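Local coordinates for methyl-accepting chemotaxis protein (Vibrio cholerae, PDB 6CEQ) that senses oxygen through two heme-binding PAS domains and probably relays the signal as a chemoreceptor, at residues P23-L26 and Q27-T30. Residues are numbered along the deposited sequence; the frame is centred on the assembly and turned at random.
Sequences PALL and QLLT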
ATOM      1  N   PRO A  23      -9.044   8.195  -2.611  1.00 18.01           N
ATOM      2  CA  PRO A  23      -9.367   9.197  -1.576  1.00 17.00           C
ATOM      3  C   PRO A  23      -9.575   8.604  -0.199  1.00 18.31           C
ATOM      4  O   PRO A  23      -9.170   9.214   0.802  1.00 17.72           O
ATOM      5  CB  PRO A  23     -10.648   9.850  -2.112  1.00 21.06           C
ATOM      6  CG  PRO A  23     -10.572   9.642  -3.607  1.00 20.62           C
ATOM      7  CD  PRO A  23      -9.959   8.277  -3.768  1.00 20.02           C
ATOM      8  N   ALA A  24     -10.220   7.439  -0.113  1.00 15.38           N
ATOM      9  CA  ALA A  24     -10.446   6.836   1.193  1.00 19.28           C
ATOM     10  C   ALA A  24      -9.132   6.590   1.920  1.00 18.62           C
ATOM     11  O   ALA A  24      -9.003   6.906   3.110  1.00 17.17           O
ATOM     12  CB  ALA A  24     -11.236   5.539   1.038  1.00 20.24           C
ATOM     13  N   LEU A  25      -8.126   6.073   1.211  1.00 18.20           N
ATOM     14  CA  LEU A  25      -6.836   5.834   1.852  1.00 16.54           C
ATOM     15  C   LEU A  25      -6.133   7.144   2.198  1.00 16.77           C
ATOM     16  O   LEU A  25      -5.518   7.260   3.262  1.00 16.97           O
ATOM     17  CB  LEU A  25      -5.952   4.968   0.955  1.00 15.25           C
ATOM     18  CG  LEU A  25      -4.596   4.628   1.569  1.00 19.68           C
ATOM     19  CD1 LEU A  25      -4.788   3.937   2.922  1.00 17.60           C
ATOM     20  CD2 LEU A  25      -3.826   3.739   0.608  1.00 17.01           C
ATOM     21  N   LEU A  26      -6.202   8.139   1.314  1.00 15.29           N
ATOM     22  CA  LEU A  26      -5.596   9.434   1.620  1.00 17.24           C
ATOM     23  C   LEU A  26      -6.231  10.052   2.855  1.00 19.02           C
ATOM     24  O   LEU A  26      -5.537  10.610   3.715  1.00 19.61           O
ATOM     25  CB  LEU A  26      -5.745  10.370   0.420  1.00 16.19           C
ATOM     26  CG  LEU A  26      -4.759  10.094  -0.717  1.00 24.88           C
ATOM     27  CD1 LEU A  26      -5.141  10.858  -1.988  1.00 28.36           C
ATOM     28  CD2 LEU A  26      -3.333  10.419  -0.277  1.00 26.30           C
ATOM     29  N   GLN A  27      -7.556   9.963   2.953  1.00 14.61           N
ATOM     30  CA  GLN A  27      -8.260  10.493   4.116  1.00 15.14           C
ATOM     31  C   GLN A  27      -7.838   9.768   5.384  1.00 19.68           C
ATOM     32  O   GLN A  27      -7.570  10.391   6.422  1.00 19.92           O
ATOM     33  CB  GLN A  27      -9.772  10.377   3.900  1.00 19.46           C
ATOM     34  CG  GLN A  27     -10.584  11.004   5.015  1.00 23.26           C
ATOM     35  CD  GLN A  27     -12.082  10.908   4.769  1.00 28.19           C
ATOM     36  OE1 GLN A  27     -12.561  11.211   3.677  1.00 24.24           O
ATOM     37  NE2 GLN A  27     -12.818  10.454   5.772  1.00 26.02           N
ATOM     38  N   LEU A  28      -7.782   8.439   5.313  1.00 17.69           N
ATOM     39  CA  LEU A  28      -7.379   7.653   6.472  1.00 16.89           C
ATOM     40  C   LEU A  28      -5.957   7.995   6.899  1.00 22.79           C
ATOM     41  O   LEU A  28      -5.680   8.183   8.092  1.00 18.57           O
ATOM     42  CB  LEU A  28      -7.493   6.164   6.143  1.00 16.23           C
ATOM     43  CG  LEU A  28      -6.957   5.238   7.236  1.00 23.99           C
ATOM     44  CD1 LEU A  28      -7.732   5.421   8.526  1.00 30.57           C
ATOM     45  CD2 LEU A  28      -7.012   3.790   6.775  1.00 22.74           C
ATOM     46  N   LEU A  29      -5.036   8.069   5.941  1.00 18.83           N
ATOM     47  CA  LEU A  29      -3.647   8.326   6.308  1.00 21.22           C
ATOM     48  C   LEU A  29      -3.472   9.737   6.840  1.00 25.37           C
ATOM     49  O   LEU A  29      -2.583   9.985   7.665  1.00 27.21           O
ATOM     50  CB  LEU A  29      -2.724   8.097   5.110  1.00 23.88           C
ATOM     51  CG  LEU A  29      -2.690   6.682   4.526  1.00 26.29           C
ATOM     52  CD1 LEU A  29      -1.693   6.596   3.375  1.00 35.05           C
ATOM     53  CD2 LEU A  29      -2.412   5.635   5.591  1.00 27.61           C
ATOM     54  N   THR A  30      -4.299  10.673   6.380  1.00 22.20           N
ATOM     55  CA  THR A  30      -4.269  12.017   6.941  1.00 21.90           C
ATOM     56  C   THR A  30      -4.789  12.008   8.371  1.00 30.02           C
ATOM     57  O   THR A  30      -4.179  12.605   9.266  1.00 27.91           O
ATOM     58  CB  THR A  30      -5.080  12.963   6.054  1.00 21.63           C
ATOM     59  OG1 THR A  30      -4.550  12.907   4.726  1.00 29.22           O
ATOM     60  CG2 THR A  30      -4.971  14.392   6.565  1.00 26.51           C
TER
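L25 and L29 meet one turn apart on the buried side of helix 23-31, their side chains crossing at a slant. CD1 of L25 lies 3.8 Å from CG of L29 and also reaches its CD2. CG of L25 meets CD1 of L29 at 3.9 Å. Both methyls of L29 therefore take part. CG of L29 stands beside its own backbone N (chi1 -62°), which turns the branch back over the preceding turn, with CG 3.2 Å from the carbonyl O of L25. L29 N also donates to L25 O at 2.8 Å, the i to i+4 helix bond between the two leucines. The end of the L28 side chain stays farther off, its CD2 4.5 Å from CD1 of L25. The helix follows strand 18-21 of the antiparallel PAS sheet after N22, whose OD1 accepts a hydrogen bond from L25 N. L25 rests on N8 and M10 of the neighbouring strand 8-12. L29 packs on L21 and on F43, A45 and L48, with its side chain about 6 Å from the heme. Toward the exposed side, T30 makes a different local contact. Its OG1 also stands beside the backbone N (chi1 -57°) and donates to the carbonyl O of L26 at 2.7 Å. T30 N donates to that same O at 2.9 Å. The two donors approach from opposite faces of the carbonyl plane. Two bonds therefore grip one oxygen, and the one from OG1 holds the hydroxyl in its rotamer.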